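Local atomic coordinates of transcriptional regulator, TetR family (Agrobacterium tumefaciens, PDB entry 2G7S), a protein that probably binds operator DNA as a dimer through an N-terminal helix-turn-helix domain and regulates transcription, as other TetR-family regulators do. Residues F29-I34 with I40-I45; K76-P81 with L85-G90. All coordinates share one frame; numbering follows the deposited sequence. Where two conformers were deposited one is given.

Contact 1. Residues F29-I34 with I40-I45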
loop_
_atom_site.group_PDB
_atom_site.type_symbol
_atom_site.label_atom_id
_atom_site.label_comp_id
_atom_site.label_asym_id
_atom_site.label_seq_id
_atom_site.Cartn_x
_atom_site.Cartn_y
_atom_site.Cartn_z
ATOM N N PHE A 29 -1.310 -10.685 14.162
ATOM C CA PHE A 29 -2.170 -11.629 14.912
ATOM C C PHE A 29 -1.394 -12.871 15.256
ATOM O O PHE A 29 -0.388 -13.182 14.620
ATOM C CB PHE A 29 -3.450 -11.957 14.138
ATOM C CG PHE A 29 -3.214 -12.830 12.963
ATOM C CD1 PHE A 29 -3.433 -14.197 13.094
ATOM C CD2 PHE A 29 -2.681 -12.352 11.733
ATOM C CE1 PHE A 29 -3.193 -15.101 12.066
ATOM C CE2 PHE A 29 -2.410 -13.270 10.725
ATOM C CZ PHE A 29 -2.670 -14.620 10.836
ATOM N N SER A 30 -1.887 -13.563 16.297
ATOM C CA SER A 30 -1.249 -14.764 16.784
ATOM C C SER A 30 -2.325 -15.866 16.836
ATOM O O SER A 30 -3.558 -15.612 16.775
ATOM C CB SER A 30 -0.784 -14.620 18.227
ATOM O OG SER A 30 -1.866 -14.237 19.056
ATOM N N TYR A 31 -1.862 -17.087 17.069
ATOM C CA TYR A 31 -2.844 -18.161 17.341
ATOM C C TYR A 31 -3.630 -17.863 18.609
ATOM O O TYR A 31 -4.822 -18.204 18.665
ATOM C CB TYR A 31 -2.129 -19.528 17.488
ATOM C CG TYR A 31 -1.772 -20.174 16.186
ATOM C CD1 TYR A 31 -1.731 -19.426 14.977
ATOM C CD2 TYR A 31 -1.535 -21.551 16.113
ATOM C CE1 TYR A 31 -1.395 -20.055 13.783
ATOM C CE2 TYR A 31 -1.223 -22.193 14.913
ATOM C CZ TYR A 31 -1.145 -21.430 13.755
ATOM O OH TYR A 31 -0.862 -22.051 12.583
ATOM N N ALA A 32 -3.024 -17.164 19.588
ATOM C CA ALA A 32 -3.846 -16.793 20.783
ATOM C C ALA A 32 -5.081 -15.921 20.422
ATOM O O ALA A 32 -6.182 -15.999 21.024
ATOM C CB ALA A 32 -3.020 -16.094 21.841
ATOM N N ASP A 33 -4.903 -15.042 19.426
ATOM C CA ASP A 33 -5.993 -14.171 19.030
ATOM C C ASP A 33 -7.060 -15.025 18.360
ATOM O O ASP A 33 -8.275 -14.796 18.570
ATOM C CB ASP A 33 -5.467 -13.149 17.979
ATOM C CG ASP A 33 -4.513 -12.119 18.566
ATOM O OD1 ASP A 33 -4.585 -11.836 19.809
ATOM O OD2 ASP A 33 -3.670 -11.625 17.803
ATOM N N ILE A 34 -6.632 -15.982 17.536
ATOM C CA ILE A 34 -7.616 -16.880 16.900
ATOM C C ILE A 34 -8.377 -17.678 17.983
ATOM O O ILE A 34 -9.606 -17.801 17.907
ATOM C CB ILE A 34 -6.928 -17.865 15.937
ATOM C CG1 ILE A 34 -6.344 -17.050 14.743
ATOM C CG2 ILE A 34 -7.954 -18.853 15.404
ATOM C CD1 ILE A 34 -5.451 -17.866 13.821
ATOM N N ILE A 40 -11.349 -22.315 20.014
ATOM C CA ILE A 40 -10.567 -23.552 20.089
ATOM C C ILE A 40 -9.280 -23.242 20.798
ATOM O O ILE A 40 -8.854 -22.097 20.846
ATOM C CB ILE A 40 -10.376 -24.284 18.737
ATOM C CG1 ILE A 40 -9.354 -23.581 17.825
ATOM C CG2 ILE A 40 -11.735 -24.615 18.133
ATOM C CD1 ILE A 40 -9.533 -22.204 17.568
ATOM N N ARG A 41 -8.647 -24.274 21.338
ATOM C CA ARG A 41 -7.362 -24.108 21.970
ATOM C C ARG A 41 -6.238 -24.091 20.953
ATOM O O ARG A 41 -6.346 -24.542 19.799
ATOM C CB ARG A 41 -7.110 -25.185 23.015
ATOM C CG ARG A 41 -7.326 -26.589 22.648
ATOM C CD ARG A 41 -7.434 -27.446 24.041
ATOM N NE ARG A 41 -7.380 -28.851 23.698
ATOM C CZ ARG A 41 -8.401 -29.702 23.748
ATOM N NH1 ARG A 41 -9.579 -29.353 24.250
ATOM N NH2 ARG A 41 -8.217 -30.953 23.344
ATOM N N ASN A 42 -5.098 -23.613 21.418
ATOM C CA ASN A 42 -3.933 -23.524 20.560
ATOM C C ASN A 42 -3.583 -24.833 19.830
ATOM O O ASN A 42 -3.387 -24.850 18.601
ATOM C CB ASN A 42 -2.735 -23.168 21.419
ATOM C CG ASN A 42 -1.533 -22.963 20.594
ATOM O OD1 ASN A 42 -0.730 -23.908 20.337
ATOM N ND2 ASN A 42 -1.415 -21.762 20.085
ATOM N N ALA A 43 -3.518 -25.956 20.540
ATOM C CA ALA A 43 -3.156 -27.228 19.911
ATOM C C ALA A 43 -4.107 -27.612 18.794
ATOM O O ALA A 43 -3.710 -28.212 17.816
ATOM C CB ALA A 43 -3.113 -28.358 20.955
ATOM N N SER A 44 -5.382 -27.249 18.950
ATOM C CA SER A 44 -6.356 -27.573 17.946
ATOM C C SER A 44 -6.090 -26.804 16.644
ATOM O O SER A 44 -6.321 -27.343 15.559
ATOM C CB SER A 44 -7.771 -27.251 18.468
ATOM O OG SER A 44 -8.050 -28.096 19.556
ATOM N N ILE A 45 -5.637 -25.561 16.747
ATOM C CA ILE A 45 -5.287 -24.805 15.540
ATOM C C ILE A 45 -4.209 -25.551 14.749
ATOM O O ILE A 45 -4.301 -25.744 13.547
ATOM C CB ILE A 45 -4.866 -23.380 15.801
ATOM C CG1 ILE A 45 -5.969 -22.663 16.601
ATOM C CG2 ILE A 45 -4.615 -22.673 14.474
ATOM C CD1 ILE A 45 -5.534 -21.261 17.133
#
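A methyl group pressed onto a tyrosine face is the striking feature where helix 31-38 meets helix 42-48: Ile-45 CG2 lies 3.7 Å from the centroid of the Tyr-31 ring, 21° off the ring normal, a CH-pi contact over the face. The methyl is displaced toward the rim, on the side of CD2 and CE2, and its closest ring atom is Tyr-31 CE2 at 3.5 Å. Ile-45 divides its branches between two partners. CG2, anti to the backbone N, takes the ring, while the CG1 arm, extended at chi2 170°, carries CD1 to 3.8 Å from Ile-34 CG2 and to 3.5 Å from the backbone O of Tyr-31. In the conformer given, which is one of two, Ile-40 CD1 also comes within 4.3 Å of Ile-34 CG2, a loose and less certain touch. At the solvent-facing margin the amide of Asn-42 reaches back with CG anti to its own N (chi1 -176°), bringing ND2 to the edge of the Tyr-31 ring, near its plane, and 3.5 Å from Tyr-31 CB.

Helix 31-38 starts in a capping box: Asp-33 N donates to Ser-30 OG and Ser-30 N returns a bond to Asp-33 OD2 at 3.0 Å, met from above the carboxylate plane. Leu-55 of helix 52-77 touches both Tyr-31 and Ile-34, and Ser-35 OG of helix 31-38 bonds to Ile-40 O. Two short helices joined by a tight turn in the tetR family region are the helix-turn-helix, whose second helix is the one that recognises DNA in relatives. No hydrogen bond joins the two segments, so their direct contact is a matter of apolar fit and one aromatic face.

Contact 2. Residues K76-P81 with L85-G90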
loop_
_atom_site.group_PDB
_atom_site.type_symbol
_atom_site.label_atom_id
_atom_site.label_comp_id
_atom_site.label_asym_id
_atom_site.label_seq_id
_atom_site.Cartn_x
_atom_site.Cartn_y
_atom_site.Cartn_z
ATOM N N LYS A 76 -19.177 -11.702 -16.582
ATOM C CA LYS A 76 -20.323 -12.434 -17.126
ATOM C C LYS A 76 -21.579 -11.560 -17.291
ATOM O O LYS A 76 -22.259 -11.673 -18.317
ATOM C CB LYS A 76 -20.711 -13.510 -16.179
ATOM C CG LYS A 76 -21.756 -14.459 -16.745
ATOM C CD LYS A 76 -22.168 -15.571 -15.736
ATOM C CE LYS A 76 -23.095 -15.029 -14.710
ATOM N NZ LYS A 76 -23.377 -16.041 -13.706
ATOM N N ASN A 77 -21.933 -10.800 -16.232
ATOM C CA ASN A 77 -23.219 -10.104 -16.117
ATOM C C ASN A 77 -23.232 -8.781 -16.909
ATOM O O ASN A 77 -24.285 -8.350 -17.379
ATOM C CB ASN A 77 -23.558 -9.836 -14.644
ATOM C CG ASN A 77 -23.968 -11.088 -13.929
ATOM O OD1 ASN A 77 -24.485 -11.997 -14.569
ATOM N ND2 ASN A 77 -23.741 -11.155 -12.620
ATOM N N ILE A 78 -22.080 -8.174 -17.133
ATOM C CA ILE A 78 -21.978 -6.819 -17.664
ATOM C C ILE A 78 -21.354 -6.889 -19.069
ATOM O O ILE A 78 -20.286 -7.420 -19.237
ATOM C CB ILE A 78 -21.098 -5.949 -16.713
ATOM C CG1 ILE A 78 -21.642 -5.993 -15.312
ATOM C CG2 ILE A 78 -20.954 -4.566 -17.247
ATOM C CD1 ILE A 78 -20.610 -5.349 -14.280
ATOM N N SER A 79 -22.061 -6.338 -20.057
ATOM C CA SER A 79 -21.530 -6.416 -21.428
ATOM C C SER A 79 -20.396 -5.447 -21.766
ATOM O O SER A 79 -19.441 -5.812 -22.492
ATOM C CB SER A 79 -22.659 -6.308 -22.448
ATOM O OG SER A 79 -23.336 -5.075 -22.285
ATOM N N ASP A 80 -20.459 -4.223 -21.227
ATOM C CA ASP A 80 -19.553 -3.191 -21.649
ATOM C C ASP A 80 -18.279 -3.204 -20.779
ATOM O O ASP A 80 -18.359 -3.113 -19.559
ATOM C CB ASP A 80 -20.337 -1.896 -21.489
ATOM C CG ASP A 80 -19.584 -0.633 -21.841
ATOM O OD1 ASP A 80 -18.395 -0.573 -21.825
ATOM O OD2 ASP A 80 -20.281 0.443 -22.016
ATOM N N PRO A 81 -17.097 -3.318 -21.382
ATOM C CA PRO A 81 -15.854 -3.331 -20.577
ATOM C C PRO A 81 -15.716 -2.136 -19.650
ATOM O O PRO A 81 -15.214 -2.268 -18.522
ATOM C CB PRO A 81 -14.739 -3.301 -21.659
ATOM C CG PRO A 81 -15.391 -3.975 -22.889
ATOM C CD PRO A 81 -16.813 -3.456 -22.834
ATOM N N LEU A 85 -15.211 -2.227 -15.445
ATOM C CA LEU A 85 -14.266 -1.514 -14.564
ATOM C C LEU A 85 -15.060 -0.670 -13.543
ATOM O O LEU A 85 -14.645 -0.608 -12.357
ATOM C CB LEU A 85 -13.338 -0.611 -15.351
ATOM C CG LEU A 85 -12.513 -1.353 -16.388
ATOM C CD1 LEU A 85 -11.780 -0.299 -17.238
ATOM C CD2 LEU A 85 -11.498 -2.247 -15.662
ATOM N N ARG A 86 -16.141 -0.039 -13.979
ATOM C CA ARG A 86 -16.879 0.808 -13.032
ATOM C C ARG A 86 -17.483 -0.080 -11.921
ATOM O O ARG A 86 -17.532 0.312 -10.713
ATOM C CB ARG A 86 -18.058 1.500 -13.755
ATOM C CG ARG A 86 -18.694 2.663 -12.900
ATOM C CD ARG A 86 -20.024 3.213 -13.524
ATOM N NE ARG A 86 -19.839 3.457 -14.950
ATOM C CZ ARG A 86 -19.207 4.513 -15.440
ATOM N NH1 ARG A 86 -18.770 5.470 -14.596
ATOM N NH2 ARG A 86 -18.999 4.648 -16.775
ATOM N N ALA A 87 -17.954 -1.282 -12.283
ATOM C CA ALA A 87 -18.545 -2.160 -11.265
ATOM C C ALA A 87 -17.480 -2.692 -10.309
ATOM O O ALA A 87 -17.755 -2.905 -9.119
ATOM C CB ALA A 87 -19.280 -3.360 -11.930
ATOM N N TYR A 88 -16.271 -2.901 -10.801
ATOM C CA TYR A 88 -15.152 -3.324 -9.915
ATOM C C TYR A 88 -14.842 -2.215 -8.891
ATOM O O TYR A 88 -14.662 -2.513 -7.681
ATOM C CB TYR A 88 -13.959 -3.674 -10.843
ATOM C CG TYR A 88 -12.670 -3.870 -10.105
ATOM C CD1 TYR A 88 -12.409 -4.999 -9.375
ATOM C CD2 TYR A 88 -11.696 -2.908 -10.145
ATOM C CE1 TYR A 88 -11.151 -5.146 -8.672
ATOM C CE2 TYR A 88 -10.496 -3.051 -9.474
ATOM C CZ TYR A 88 -10.226 -4.136 -8.754
ATOM O OH TYR A 88 -9.003 -4.281 -8.107
ATOM N N ILE A 89 -14.784 -0.963 -9.336
ATOM C CA ILE A 89 -14.608 0.147 -8.423
ATOM C C ILE A 89 -15.724 0.159 -7.377
ATOM O O ILE A 89 -15.485 0.422 -6.186
ATOM C CB ILE A 89 -14.525 1.485 -9.180
ATOM C CG1 ILE A 89 -13.204 1.524 -9.959
ATOM C CG2 ILE A 89 -14.676 2.738 -8.238
ATOM C CD1 ILE A 89 -13.042 2.778 -10.763
ATOM N N GLY A 90 -16.953 -0.071 -7.840
ATOM C CA GLY A 90 -18.106 -0.087 -6.906
ATOM C C GLY A 90 -18.024 -1.203 -5.886
ATOM O O GLY A 90 -18.417 -1.022 -4.698
#
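Ile-78 CD1 meets Ala-87 CB at 3.4 Å, a methyl-to-methyl approach tighter than usual van der Waals contact and the one apolar touch between 76-81 and 85-90. CG1 sits beside the backbone N of Ile-78, anti to its carbonyl carbon, and the extended arm (chi2 169°) carries CD1 to the helix surface. The other link belongs to the backbone: Leu-85 N donates to Pro-81 O over 3.1 Å, nearly straight at 161°, the i to i+4 bond of the first turn of helix 81-98. Leu-85 CG leans on the same carbonyl oxygen, 3.6 Å from Pro-81 O.

Behind these contacts stands the start of helix 81-98. Asp-80 occupies the N-cap position, its OD1 accepting from Leu-82 N, and Pro-81 follows as the first helical residue. Ile-78, where the chain leaves helical geometry after helix 52-77, is held by its O, which accepts from Gln-84 NE2.

The pair thus spans the corner between the long helix 52-77 and helix 81-98. Ala-87 also touches Leu-74 of the former, whereas Leu-85 turns to Leu-135 and Val-138 of helix 118-144 and to Leu-189 of helix 180-192.

In the fold
Both contacts join consecutive helices across a short connection, but they lie on opposite sides of the chain's centre, their own centres 39 Å apart and their nearest atoms about 22 Å apart. Helix 52-77 connects them: Leu-55 near its start packs against contact 1, and its last turn runs into contact 2. Contact 1 is mostly buried, though Asn-42 is exposed, and brings together two helices of the probable DNA-binding domain, mainly through side chains. Contact 2 is partly buried, half the size or so in buried area, and pairs a single methyl contact with a main-chain helical bond where helix 81-98 begins.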